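Local structure of apical membrane antigen AMA1 (Toxoplasma gondii ME49, 4YIV) at residues A[38-43]-A[277-282]; A[67-72]-A[184-189]; A[81-86]-A[100-105]; A[173-178]-A[196-201]. The protein plays an essential part in host cell invasion, as a microneme protein of the moving junction complex formed between the parasite's apical tip and the host cell membrane. All coordinates share one frame; numbering follows the deposited sequence.

Interaction 1 of 4, residues A[38-43]-A[277-282]; sequences YVDLGQ and ASDQPG. Unlike the reference sequence in segment 277-282: Gly282 (reference Trp).
Asp279 and Val39 make the central pairing of this contact, the backbone N of Asp279 donating to Val39 O at 2.9 Å. One step back, Tyr38 N reaches Ala277 O at 3.1 Å with a nearly linear C=O...N angle of 170°. The side chain of Asp279 then turns in: its CG stands beside its own backbone N (chi1 -63°), which brings OD2 to Leu41 N at 2.9 Å, the donor arriving on the anti side of the carboxylate. Its CB meanwhile rests against Leu41 CB. Val39 packs on Ser278 and Gln280. Its CB meets Ser278 OG at 3.4 Å, while CG1 lies against Gln280 CB and 3.5 Å from Gln280 OE1, which the bend at chi2 brings there. Ser278 OG also approaches the edge of the Tyr38 ring in its plane.

Next to these bonds, Asp40 runs alongside Asp279, with their carboxylate planes almost perpendicular (87°) and Asp40 OD1 4.0 Å from Asp279 OD2. Ser35 OG bonds to both of these oxygens, Gly36 N adds to Asp279 OD2, and Ser293 OG holds Asp279 OD1. Ala56 N and Gly57 N bind the Asp40 carboxylate. Segment 277-282 ends at Gly282, an engineered, poorly ordered residue, probably where the linker replacing the DII loop begins; the contact fixes the chain just before it against the segment leading into strand 43-47. Two buried acids this close would disfavour each other's ionisation, but the hydroxyls and peptide N-H groups gathered round them probably offset much of that cost.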
loop_
_atom_site.group_PDB
_atom_site.type_symbol
_atom_site.label_atom_id
_atom_site.label_comp_id
_atom_site.label_asym_id
_atom_site.label_seq_id
_atom_site.Cartn_x
_atom_site.Cartn_y
_atom_site.Cartn_z
ATOM N N TYR A 38 1.684 -6.869 0.714
ATOM C CA TYR A 38 1.663 -7.543 -0.564
ATOM C C TYR A 38 0.402 -8.386 -0.653
ATOM O O TYR A 38 -0.432 -8.208 -1.547
ATOM C CB TYR A 38 2.941 -8.375 -0.731
ATOM C CG TYR A 38 3.025 -9.125 -2.034
ATOM C CD1 TYR A 38 3.366 -8.483 -3.209
ATOM C CD2 TYR A 38 2.786 -10.485 -2.071
ATOM C CE1 TYR A 38 3.452 -9.194 -4.408
ATOM C CE2 TYR A 38 2.878 -11.201 -3.235
ATOM C CZ TYR A 38 3.215 -10.556 -4.406
ATOM O OH TYR A 38 3.311 -11.292 -5.559
ATOM N N VAL A 39 0.246 -9.293 0.305
ATOM C CA VAL A 39 -1.038 -9.916 0.569
ATOM C C VAL A 39 -1.485 -9.572 1.990
ATOM O O VAL A 39 -0.754 -9.841 2.939
ATOM C CB VAL A 39 -0.967 -11.445 0.426
ATOM C CG1 VAL A 39 -2.288 -12.077 0.868
ATOM C CG2 VAL A 39 -0.607 -11.779 -1.030
ATOM N N ASP A 40 -2.671 -8.976 2.101
ATOM C CA ASP A 40 -3.230 -8.508 3.367
ATOM C C ASP A 40 -4.362 -9.439 3.740
ATOM O O ASP A 40 -5.415 -9.409 3.108
ATOM C CB ASP A 40 -3.750 -7.065 3.262
ATOM C CG ASP A 40 -4.451 -6.573 4.544
ATOM O OD1 ASP A 40 -4.595 -7.348 5.539
ATOM O OD2 ASP A 40 -4.910 -5.395 4.523
ATOM N N LEU A 41 -4.125 -10.260 4.760
ATOM C CA LEU A 41 -5.154 -11.178 5.312
ATOM C C LEU A 41 -5.020 -11.238 6.835
ATOM O O LEU A 41 -4.804 -12.305 7.414
ATOM C CB LEU A 41 -5.011 -12.567 4.685
ATOM C CG LEU A 41 -5.315 -12.590 3.184
ATOM C CD1 LEU A 41 -4.933 -13.973 2.634
ATOM C CD2 LEU A 41 -6.767 -12.305 2.895
ATOM N N GLY A 42 -5.074 -10.071 7.473
ATOM C CA GLY A 42 -4.700 -9.950 8.876
ATOM C C GLY A 42 -5.776 -10.394 9.858
ATOM O O GLY A 42 -5.483 -10.590 11.034
ATOM N N GLN A 43 -7.003 -10.566 9.380
ATOM C CA GLN A 43 -8.139 -10.941 10.239
ATOM C C GLN A 43 -8.905 -12.153 9.727
ATOM O O GLN A 43 -8.642 -12.684 8.641
ATOM C CB GLN A 43 -9.119 -9.744 10.394
ATOM C CG GLN A 43 -8.649 -8.755 11.470
ATOM C CD GLN A 43 -9.257 -7.346 11.432
ATOM O OE1 GLN A 43 -8.775 -6.466 12.139
ATOM N NE2 GLN A 43 -10.287 -7.124 10.623
ATOM N N ALA A 277 6.054 -7.400 3.871
ATOM C CA ALA A 277 4.998 -7.925 4.737
ATOM C C ALA A 277 3.913 -8.577 3.929
ATOM O O ALA A 277 3.328 -7.959 3.051
ATOM C CB ALA A 277 4.408 -6.825 5.579
ATOM N N SER A 278 3.644 -9.847 4.217
ATOM C CA SER A 278 2.651 -10.587 3.479
ATOM C C SER A 278 2.082 -11.697 4.339
ATOM O O SER A 278 2.774 -12.327 5.146
ATOM C CB SER A 278 3.208 -11.152 2.180
ATOM O OG SER A 278 2.213 -11.940 1.544
ATOM N N ASP A 279 0.792 -11.910 4.182
ATOM C CA ASP A 279 0.043 -12.809 5.067
ATOM C C ASP A 279 -0.325 -14.132 4.346
ATOM O O ASP A 279 -1.198 -14.866 4.804
ATOM C CB ASP A 279 -1.237 -12.115 5.566
ATOM C CG ASP A 279 -0.951 -10.857 6.414
ATOM O OD1 ASP A 279 0.220 -10.664 6.826
ATOM O OD2 ASP A 279 -1.911 -10.069 6.669
ATOM N N GLN A 280 0.300 -14.394 3.200
ATOM C CA GLN A 280 -0.126 -15.507 2.332
ATOM C C GLN A 280 0.656 -16.789 2.696
ATOM O O GLN A 280 1.839 -16.715 3.002
ATOM C CB GLN A 280 0.093 -15.158 0.871
ATOM C CG GLN A 280 -0.263 -16.288 -0.098
ATOM C CD GLN A 280 -1.688 -16.247 -0.671
ATOM O OE1 GLN A 280 -2.502 -15.366 -0.345
ATOM N NE2 GLN A 280 -1.993 -17.225 -1.541
ATOM N N PRO A 281 -0.009 -17.970 2.647
ATOM C CA PRO A 281 0.639 -19.229 3.072
ATOM C C PRO A 281 2.027 -19.530 2.431
ATOM O O PRO A 281 2.951 -19.692 3.213
ATOM C CB PRO A 281 -0.402 -20.304 2.702
ATOM C CG PRO A 281 -1.732 -19.597 2.756
ATOM C CD PRO A 281 -1.459 -18.146 2.387
ATOM N N GLY A 282 2.216 -19.597 1.108
ATOM C CA GLY A 282 1.177 -19.526 0.102
ATOM C C GLY A 282 0.879 -20.907 -0.452
ATOM O O GLY A 282 1.270 -21.917 0.134
#

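Interaction 2 of 4, residues A[67-72]-A[184-189]; sequences ELQQPD and CSVKGE
Gln69 and Lys187 join the chain leaving strand 65-68 to a type I' beta turn from Val186 to Glu189, closed by backbone bonds from Val186 N to Glu189 O and from Glu189 N to Val186 O, with Lys187 and Gly188 at its corner. Gln69 O takes Lys187 N at 3.0 Å, the donor standing 43° out of the carbonyl plane. The same oxygen receives a water at 2.8 Å; that water also donates to Ser185 OG at 2.9 Å and accepts from Gly188 N at 2.8 Å, so it ties three residues across the gap. The Gln69 side chain, bent at chi2, swings its OE1 toward Val186 CG1 and the lysine amine.

Gln70 points away and buries its amide, whose NE2 bonds to Gly99 O and Leu97 O; toward the turn it offers its carbonyl, which Lys187 NZ meets weakly at 3.4 Å. Pro71 packs its ring against the turn, CG lying 3.8 Å from Gly188 N. A disulfide from Cys184 ties the approach to the turn to Cys197, next to strand 198-201, the partner of strand 65-68.

Asp72, at the solvent-exposed end, meets the lysine. The long arm of Lys187 leaves the turn pointing away, then bends at chi2 and again at chi4 (-73°) to come back across the carboxylate. Its NZ makes a salt bridge with Asp72 OD1 at 3.1 Å, on the syn side but tilted out of the carboxylate plane, while CE lies against Asp72 OD2.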
loop_
_atom_site.group_PDB
_atom_site.type_symbol
_atom_site.label_atom_id
_atom_site.label_comp_id
_atom_site.label_asym_id
_atom_site.label_seq_id
_atom_site.Cartn_x
_atom_site.Cartn_y
_atom_site.Cartn_z
ATOM N N GLU A 67 -3.100 -8.814 -10.820
ATOM C CA GLU A 67 -2.921 -9.211 -12.197
ATOM C C GLU A 67 -3.445 -10.626 -12.399
ATOM O O GLU A 67 -3.028 -11.528 -11.667
ATOM C CB GLU A 67 -1.427 -9.139 -12.536
ATOM C CG GLU A 67 -1.020 -9.641 -13.928
ATOM C CD GLU A 67 0.509 -9.629 -14.088
ATOM O OE1 GLU A 67 1.060 -8.699 -14.712
ATOM O OE2 GLU A 67 1.160 -10.539 -13.559
ATOM N N LEU A 68 -4.294 -10.840 -13.409
ATOM C CA LEU A 68 -4.922 -12.150 -13.603
ATOM C C LEU A 68 -4.214 -12.947 -14.695
ATOM O O LEU A 68 -3.493 -12.383 -15.508
ATOM C CB LEU A 68 -6.399 -11.995 -13.965
ATOM C CG LEU A 68 -7.238 -11.041 -13.121
ATOM C CD1 LEU A 68 -8.698 -11.248 -13.462
ATOM C CD2 LEU A 68 -7.004 -11.244 -11.647
ATOM N N GLN A 69 -4.431 -14.256 -14.718
ATOM C CA GLN A 69 -3.815 -15.113 -15.754
ATOM C C GLN A 69 -4.882 -15.952 -16.481
ATOM O O GLN A 69 -4.782 -17.183 -16.575
ATOM C CB GLN A 69 -2.745 -16.013 -15.123
ATOM C CG GLN A 69 -1.480 -15.276 -14.567
ATOM C CD GLN A 69 -0.638 -14.600 -15.642
ATOM O OE1 GLN A 69 -0.598 -15.029 -16.803
ATOM N NE2 GLN A 69 0.045 -13.531 -15.254
ATOM N N GLN A 70 -5.948 -15.287 -16.914
ATOM C CA GLN A 70 -6.994 -15.921 -17.695
ATOM C C GLN A 70 -6.468 -16.135 -19.116
ATOM O O GLN A 70 -5.512 -15.478 -19.514
ATOM C CB GLN A 70 -8.254 -15.047 -17.744
ATOM C CG GLN A 70 -9.004 -14.945 -16.372
ATOM C CD GLN A 70 -10.024 -13.833 -16.361
ATOM O OE1 GLN A 70 -9.855 -12.828 -17.046
ATOM N NE2 GLN A 70 -11.100 -14.015 -15.605
ATOM N N PRO A 71 -7.114 -17.022 -19.881
ATOM C CA PRO A 71 -6.808 -17.171 -21.309
ATOM C C PRO A 71 -6.886 -15.834 -22.018
ATOM O O PRO A 71 -7.784 -15.041 -21.704
ATOM C CB PRO A 71 -7.909 -18.111 -21.819
ATOM C CG PRO A 71 -8.318 -18.894 -20.625
ATOM C CD PRO A 71 -8.191 -17.934 -19.453
ATOM N N ASP A 72 -5.997 -15.600 -22.982
ATOM C CA ASP A 72 -5.990 -14.334 -23.722
ATOM C C ASP A 72 -6.909 -14.380 -24.919
ATOM O O ASP A 72 -6.455 -14.421 -26.067
ATOM C CB ASP A 72 -4.584 -13.978 -24.193
ATOM C CG ASP A 72 -3.647 -13.654 -23.051
ATOM O OD1 ASP A 72 -4.105 -13.050 -22.051
ATOM O OD2 ASP A 72 -2.450 -14.008 -23.156
ATOM N N CYS A 184 -4.520 -23.633 -9.502
ATOM C CA CYS A 184 -5.046 -22.685 -10.437
ATOM C C CYS A 184 -4.346 -22.774 -11.770
ATOM O O CYS A 184 -3.263 -23.349 -11.872
ATOM C CB CYS A 184 -4.924 -21.257 -9.865
ATOM S SG CYS A 184 -3.231 -20.725 -9.533
ATOM N N SER A 185 -4.977 -22.189 -12.787
ATOM C CA SER A 185 -4.486 -22.266 -14.158
ATOM C C SER A 185 -3.887 -20.983 -14.684
ATOM O O SER A 185 -4.305 -19.867 -14.334
ATOM C CB SER A 185 -5.612 -22.687 -15.113
ATOM O OG SER A 185 -6.711 -21.794 -15.073
ATOM N N VAL A 186 -2.893 -21.154 -15.547
ATOM C CA VAL A 186 -2.304 -20.036 -16.283
ATOM C C VAL A 186 -2.622 -20.129 -17.743
ATOM O O VAL A 186 -2.258 -21.125 -18.377
ATOM C CB VAL A 186 -0.777 -20.002 -16.115
ATOM C CG1 VAL A 186 -0.161 -18.912 -17.010
ATOM C CG2 VAL A 186 -0.445 -19.770 -14.681
ATOM N N LYS A 187 -3.274 -19.084 -18.257
ATOM C CA LYS A 187 -3.854 -19.026 -19.616
ATOM C C LYS A 187 -4.586 -20.311 -20.006
ATOM O O LYS A 187 -4.425 -20.834 -21.108
ATOM C CB LYS A 187 -2.768 -18.688 -20.640
ATOM C CG LYS A 187 -1.933 -17.524 -20.196
ATOM C CD LYS A 187 -1.728 -16.482 -21.275
ATOM C CE LYS A 187 -1.199 -15.161 -20.664
ATOM N NZ LYS A 187 -2.270 -14.399 -19.875
ATOM N N GLY A 188 -5.378 -20.824 -19.074
ATOM C CA GLY A 188 -6.259 -21.947 -19.338
ATOM C C GLY A 188 -5.694 -23.334 -19.070
ATOM O O GLY A 188 -6.413 -24.308 -19.220
ATOM N N GLU A 189 -4.420 -23.418 -18.684
ATOM C CA GLU A 189 -3.775 -24.694 -18.372
ATOM C C GLU A 189 -3.367 -24.806 -16.893
ATOM O O GLU A 189 -2.631 -23.942 -16.402
ATOM C CB GLU A 189 -2.533 -24.852 -19.240
ATOM C CG GLU A 189 -2.773 -24.600 -20.725
ATOM C CD GLU A 189 -2.482 -25.833 -21.561
ATOM O OE1 GLU A 189 -2.864 -26.950 -21.137
ATOM O OE2 GLU A 189 -1.856 -25.685 -22.633
HETATM O O HOH W 1 -6.271 -19.553 -16.780
#

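Interaction 3 of 4, residues A[81-86]-A[100-105]; sequences LEDVPT and GFNLNF
A backbone-to-backbone contact reinforced by two asparagine amides joins Asp83 and Val84 to Gly100, Asn102 and Asn104, closing the short excursion through helix 87-93. Asn102 grips both neighbours of Asp83: its N donates to Glu82 O at 3.0 Å and its O receives Val84 N at 2.9 Å, here in the carbonyl plane. The two bonds make a single, isolated beta bridge between Asp83 and Asn102. Next to it Gly100 N reaches Asp83 O at 2.9 Å, from well above the carbonyl plane, and Gly100 CA comes within 3.1 Å of Glu82 O, an approach suited to a residue without a side chain.

The loops frame the helix at both ends: Thr86 is its N-cap residue, and segment 100-105 follows it on the way to strand 116-117.

Asn102 extends away from its own N (chi1 -169°), which carries its amide over to Asp83, where ND2 meets OD1 at 2.8 Å. Carboxylate and amide lie only 3° from coplanar. Arg112 forms a salt bridge with the same OD1, and Ser114 OG and His169 ND1 bind Asn102 OD1, so the amide's orientation is fixed from both ends. Asn104 instead crosses Val84 at about a right angle: its CG touches Val84 CG2 at 3.4 Å, and its ND2 bonds weakly to Val84 O at 3.0 Å. From the same ND2 a water accepts a hydrogen bond, and it donates one to Pro85 O.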
loop_
_atom_site.group_PDB
_atom_site.type_symbol
_atom_site.label_atom_id
_atom_site.label_comp_id
_atom_site.label_asym_id
_atom_site.label_seq_id
_atom_site.Cartn_x
_atom_site.Cartn_y
_atom_site.Cartn_z
ATOM N N LEU A 81 -11.036 -5.687 -11.937
ATOM C CA LEU A 81 -12.130 -4.776 -11.634
ATOM C C LEU A 81 -13.442 -5.141 -12.372
ATOM O O LEU A 81 -14.498 -4.577 -12.088
ATOM C CB LEU A 81 -11.697 -3.346 -11.936
ATOM C CG LEU A 81 -10.563 -2.808 -11.042
ATOM C CD1 LEU A 81 -10.279 -1.330 -11.372
ATOM C CD2 LEU A 81 -10.853 -3.008 -9.518
ATOM N N GLU A 82 -13.391 -6.099 -13.289
ATOM C CA GLU A 82 -14.622 -6.629 -13.874
ATOM C C GLU A 82 -15.451 -7.336 -12.796
ATOM O O GLU A 82 -14.897 -7.876 -11.828
ATOM C CB GLU A 82 -14.305 -7.612 -15.026
ATOM C CG GLU A 82 -13.568 -6.994 -16.196
ATOM C CD GLU A 82 -14.480 -6.444 -17.276
ATOM O OE1 GLU A 82 -14.116 -5.412 -17.879
ATOM O OE2 GLU A 82 -15.544 -7.048 -17.545
ATOM N N ASP A 83 -16.776 -7.334 -12.964
ATOM C CA ASP A 83 -17.684 -8.105 -12.125
ATOM C C ASP A 83 -17.289 -9.575 -11.950
ATOM O O ASP A 83 -16.827 -10.216 -12.915
ATOM C CB ASP A 83 -19.099 -8.084 -12.733
ATOM C CG ASP A 83 -19.901 -6.839 -12.366
ATOM O OD1 ASP A 83 -19.418 -5.989 -11.595
ATOM O OD2 ASP A 83 -21.045 -6.721 -12.847
ATOM N N VAL A 84 -17.494 -10.123 -10.749
ATOM C CA VAL A 84 -17.527 -11.577 -10.594
ATOM C C VAL A 84 -18.571 -12.143 -11.567
ATOM O O VAL A 84 -19.608 -11.526 -11.816
ATOM C CB VAL A 84 -17.854 -12.034 -9.151
ATOM C CG1 VAL A 84 -16.729 -11.541 -8.207
ATOM C CG2 VAL A 84 -19.199 -11.515 -8.692
ATOM N N PRO A 85 -18.290 -13.318 -12.121
ATOM C CA PRO A 85 -19.158 -13.876 -13.163
ATOM C C PRO A 85 -20.429 -14.432 -12.605
ATOM O O PRO A 85 -20.469 -14.906 -11.463
ATOM C CB PRO A 85 -18.302 -15.002 -13.766
ATOM C CG PRO A 85 -17.472 -15.477 -12.633
ATOM C CD PRO A 85 -17.123 -14.182 -11.866
ATOM N N THR A 86 -21.476 -14.392 -13.412
ATOM C CA THR A 86 -22.729 -15.059 -13.058
ATOM C C THR A 86 -22.589 -16.529 -13.411
ATOM O O THR A 86 -21.691 -16.883 -14.165
ATOM C CB THR A 86 -23.903 -14.486 -13.842
ATOM O OG1 THR A 86 -23.706 -14.793 -15.233
ATOM C CG2 THR A 86 -23.994 -12.959 -13.646
ATOM N N GLY A 100 -14.017 -10.747 -13.128
ATOM C CA GLY A 100 -13.014 -10.279 -12.186
ATOM C C GLY A 100 -13.471 -10.430 -10.756
ATOM O O GLY A 100 -14.135 -11.422 -10.388
ATOM N N PHE A 101 -13.111 -9.447 -9.936
ATOM C CA PHE A 101 -13.246 -9.552 -8.490
ATOM C C PHE A 101 -14.362 -8.666 -7.951
ATOM O O PHE A 101 -14.725 -8.796 -6.785
ATOM C CB PHE A 101 -11.959 -9.150 -7.789
ATOM C CG PHE A 101 -10.836 -10.164 -7.855
ATOM C CD1 PHE A 101 -10.890 -11.294 -8.654
ATOM C CD2 PHE A 101 -9.711 -9.955 -7.096
ATOM C CE1 PHE A 101 -9.829 -12.189 -8.665
ATOM C CE2 PHE A 101 -8.661 -10.814 -7.114
ATOM C CZ PHE A 101 -8.725 -11.959 -7.900
ATOM N N ASN A 102 -14.844 -7.751 -8.783
ATOM C CA ASN A 102 -15.850 -6.776 -8.387
ATOM C C ASN A 102 -17.185 -7.353 -7.953
ATOM O O ASN A 102 -17.723 -8.248 -8.589
ATOM C CB ASN A 102 -16.065 -5.773 -9.522
ATOM C CG ASN A 102 -16.900 -4.584 -9.101
ATOM O OD1 ASN A 102 -16.464 -3.758 -8.311
ATOM N ND2 ASN A 102 -18.103 -4.490 -9.642
ATOM N N LEU A 103 -17.721 -6.809 -6.868
ATOM C CA LEU A 103 -18.989 -7.269 -6.351
ATOM C C LEU A 103 -20.053 -6.898 -7.372
ATOM O O LEU A 103 -20.165 -5.748 -7.768
ATOM C CB LEU A 103 -19.251 -6.602 -5.004
ATOM C CG LEU A 103 -20.567 -6.878 -4.291
ATOM C CD1 LEU A 103 -20.330 -6.888 -2.795
ATOM C CD2 LEU A 103 -21.564 -5.796 -4.657
ATOM N N ASN A 104 -20.831 -7.890 -7.792
ATOM C CA ASN A 104 -21.864 -7.688 -8.802
ATOM C C ASN A 104 -23.295 -7.599 -8.292
ATOM O O ASN A 104 -24.226 -7.522 -9.080
ATOM C CB ASN A 104 -21.765 -8.761 -9.883
ATOM C CG ASN A 104 -22.212 -10.119 -9.395
ATOM O OD1 ASN A 104 -22.609 -10.277 -8.246
ATOM N ND2 ASN A 104 -22.162 -11.105 -10.272
ATOM N N PHE A 105 -23.462 -7.617 -6.979
ATOM C CA PHE A 105 -24.788 -7.534 -6.377
ATOM C C PHE A 105 -25.495 -6.214 -6.640
ATOM O O PHE A 105 -24.859 -5.182 -6.888
ATOM C CB PHE A 105 -24.706 -7.745 -4.862
ATOM C CG PHE A 105 -24.133 -9.077 -4.450
ATOM C CD1 PHE A 105 -24.206 -10.174 -5.286
ATOM C CD2 PHE A 105 -23.517 -9.226 -3.218
ATOM C CE1 PHE A 105 -23.669 -11.395 -4.900
ATOM C CE2 PHE A 105 -22.983 -10.440 -2.835
ATOM C CZ PHE A 105 -23.061 -11.518 -3.677
HETATM O O HOH W 2 -22.552 -14.116 -9.353
#

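Interaction 4 of 4, residues A[173-178]-A[196-201]; sequences VSMQLM and YCFKPR
Phe198 holds the apolar centre, with Met178 over one ring face and Met175 at the edge. Met178 CB makes a CH-pi contact, 4.1 Å from the ring centroid, and its chain bends at chi3 to bring CE within 3.7 Å of Phe198 CE2. From Met175 it is CB that meets Phe198 CZ, at 3.7 Å. A chi1 of 50° sets CG of Phe198 between its backbone N and carbonyl carbon, turning the ring toward segment 173-178. Beyond these segments Phe101 meets the ring edge-to-face.

Farther out, Leu177 CD1 presses tightly on Lys199 CB at 3.4 Å, and the Pro200 ring lies against the Gln176 carbonyl, CD approaching O at 3.1 Å. Antiparallel pairing follows: Met178 N donates to Phe198 O at 2.9 Å and Phe198 N returns a bond to Met178 O at 3.2 Å. This single hydrogen-bonded pair adds segment 173-178 to the side of strand 198-201. At the polar edge Gln176 NE2 bonds to Ser174 O, while its OE1 accepts from Lys64 NZ and Asp40 N.

With both ends of the buried Gln176 amide bonded and the ring covered by Met178, the junction combines apolar packing with satisfied polar groups.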
loop_
_atom_site.group_PDB
_atom_site.type_symbol
_atom_site.label_atom_id
_atom_site.label_comp_id
_atom_site.label_asym_id
_atom_site.label_seq_id
_atom_site.Cartn_x
_atom_site.Cartn_y
_atom_site.Cartn_z
ATOM N N VAL A 173 -14.220 -10.720 -4.261
ATOM C CA VAL A 173 -13.077 -11.625 -4.127
ATOM C C VAL A 173 -11.993 -10.904 -3.341
ATOM O O VAL A 173 -11.437 -9.932 -3.817
ATOM C CB VAL A 173 -12.540 -12.078 -5.495
ATOM C CG1 VAL A 173 -11.332 -12.988 -5.344
ATOM C CG2 VAL A 173 -13.600 -12.809 -6.262
ATOM N N SER A 174 -11.719 -11.370 -2.124
ATOM C CA SER A 174 -10.746 -10.728 -1.265
ATOM C C SER A 174 -9.425 -11.457 -1.362
ATOM O O SER A 174 -8.447 -11.062 -0.756
ATOM C CB SER A 174 -11.240 -10.719 0.173
ATOM O OG SER A 174 -11.564 -12.056 0.500
ATOM N N MET A 175 -9.389 -12.546 -2.125
ATOM C CA MET A 175 -8.106 -13.221 -2.376
ATOM C C MET A 175 -7.197 -12.300 -3.155
ATOM O O MET A 175 -7.671 -11.454 -3.928
ATOM C CB MET A 175 -8.295 -14.526 -3.163
ATOM C CG MET A 175 -9.163 -15.528 -2.430
ATOM S SD MET A 175 -9.179 -17.133 -3.263
ATOM C CE MET A 175 -10.205 -16.795 -4.696
ATOM N N GLN A 176 -5.895 -12.455 -2.939
ATOM C CA GLN A 176 -4.907 -11.605 -3.609
ATOM C C GLN A 176 -3.796 -12.362 -4.366
ATOM O O GLN A 176 -3.136 -11.801 -5.264
ATOM C CB GLN A 176 -4.295 -10.684 -2.578
ATOM C CG GLN A 176 -5.311 -9.609 -2.106
ATOM C CD GLN A 176 -5.052 -9.204 -0.654
ATOM O OE1 GLN A 176 -4.068 -8.527 -0.337
ATOM N NE2 GLN A 176 -5.884 -9.709 0.244
ATOM N N LEU A 177 -3.586 -13.630 -4.004
ATOM C CA LEU A 177 -2.550 -14.451 -4.620
ATOM C C LEU A 177 -3.015 -15.890 -4.698
ATOM O O LEU A 177 -3.461 -16.451 -3.709
ATOM C CB LEU A 177 -1.269 -14.386 -3.816
ATOM C CG LEU A 177 -0.070 -15.221 -4.294
ATOM C CD1 LEU A 177 0.446 -14.712 -5.557
ATOM C CD2 LEU A 177 1.060 -15.175 -3.278
ATOM N N MET A 178 -2.922 -16.467 -5.894
ATOM C CA MET A 178 -3.023 -17.914 -6.031
ATOM C C MET A 178 -2.062 -18.370 -7.123
ATOM O O MET A 178 -1.951 -17.720 -8.178
ATOM C CB MET A 178 -4.446 -18.337 -6.339
ATOM C CG MET A 178 -4.818 -19.538 -5.462
ATOM S SD MET A 178 -6.265 -20.453 -5.965
ATOM C CE MET A 178 -7.319 -19.107 -5.958
ATOM N N TYR A 196 -8.309 -19.325 -12.244
ATOM C CA TYR A 196 -7.098 -18.780 -12.838
ATOM C C TYR A 196 -6.171 -18.311 -11.717
ATOM O O TYR A 196 -6.606 -18.004 -10.601
ATOM C CB TYR A 196 -7.433 -17.625 -13.790
ATOM C CG TYR A 196 -8.361 -16.602 -13.136
ATOM C CD1 TYR A 196 -7.862 -15.624 -12.272
ATOM C CD2 TYR A 196 -9.735 -16.670 -13.329
ATOM C CE1 TYR A 196 -8.720 -14.718 -11.646
ATOM C CE2 TYR A 196 -10.615 -15.761 -12.717
ATOM C CZ TYR A 196 -10.103 -14.789 -11.865
ATOM O OH TYR A 196 -10.999 -13.914 -11.253
ATOM N N CYS A 197 -4.887 -18.264 -12.034
ATOM C CA CYS A 197 -3.881 -17.787 -11.121
ATOM C C CYS A 197 -3.900 -16.259 -11.156
ATOM O O CYS A 197 -4.335 -15.649 -12.136
ATOM C CB CYS A 197 -2.499 -18.320 -11.506
ATOM S SG CYS A 197 -2.320 -20.154 -11.271
ATOM N N PHE A 198 -3.417 -15.660 -10.082
ATOM C CA PHE A 198 -3.365 -14.202 -9.998
ATOM C C PHE A 198 -2.401 -13.833 -8.898
ATOM O O PHE A 198 -2.119 -14.636 -8.029
ATOM C CB PHE A 198 -4.754 -13.604 -9.741
ATOM C CG PHE A 198 -5.500 -14.241 -8.592
ATOM C CD1 PHE A 198 -5.377 -13.752 -7.303
ATOM C CD2 PHE A 198 -6.380 -15.308 -8.821
ATOM C CE1 PHE A 198 -6.065 -14.347 -6.246
ATOM C CE2 PHE A 198 -7.093 -15.889 -7.773
ATOM C CZ PHE A 198 -6.933 -15.410 -6.479
ATOM N N LYS A 199 -1.886 -12.613 -8.947
ATOM C CA LYS A 199 -0.962 -12.144 -7.925
ATOM C C LYS A 199 -0.989 -10.609 -7.895
ATOM O O LYS A 199 -1.357 -9.964 -8.903
ATOM C CB LYS A 199 0.464 -12.624 -8.202
ATOM C CG LYS A 199 1.082 -12.009 -9.440
ATOM C CD LYS A 199 2.500 -12.533 -9.693
ATOM C CE LYS A 199 3.019 -12.028 -11.049
ATOM N NZ LYS A 199 4.258 -12.760 -11.472
ATOM N N PRO A 200 -0.581 -10.032 -6.760
ATOM C CA PRO A 200 -0.515 -8.570 -6.646
ATOM C C PRO A 200 0.622 -8.016 -7.463
ATOM O O PRO A 200 1.654 -8.674 -7.588
ATOM C CB PRO A 200 -0.270 -8.335 -5.149
ATOM C CG PRO A 200 -0.590 -9.686 -4.467
ATOM C CD PRO A 200 -0.200 -10.694 -5.497
ATOM N N ARG A 201 0.437 -6.804 -7.951
ATOM C CA ARG A 201 1.460 -6.155 -8.715
ATOM C C ARG A 201 1.393 -4.640 -8.622
ATOM O O ARG A 201 0.340 -4.056 -8.422
ATOM C CB ARG A 201 1.278 -6.546 -10.184
ATOM C CG ARG A 201 2.537 -6.528 -11.029
ATOM C CD ARG A 201 3.212 -7.889 -11.025
ATOM N NE ARG A 201 4.124 -8.044 -12.151
ATOM C CZ ARG A 201 5.440 -7.889 -12.080
ATOM N NH1 ARG A 201 6.179 -8.049 -13.166
ATOM N NH2 ARG A 201 6.023 -7.581 -10.932
#

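Interactions 2 and 4 share the two-stranded sheet of 65-68 and 198-201, where Glu67 N bonds to Lys199 O, besides their common disulfide. Interaction 4 is the most apolar of the set, and it touches the other three. A weak bond from Gln280 NE2 to Leu177 O adds to its join with interaction 1, while Leu68 of interaction 2 packs on Phe101 of interaction 3. Chemistry follows place: interaction 2, whose centre lies about 25 Å from the centre of the chain, has an exposed salt bridge and a bridging water, whereas interaction 1, whose centre is about 13 Å from it, relies on a buried carboxylate taking backbone N-H groups. Interaction 3 uses peptide bonds and asparagine amides and closes the shortest loop of the four.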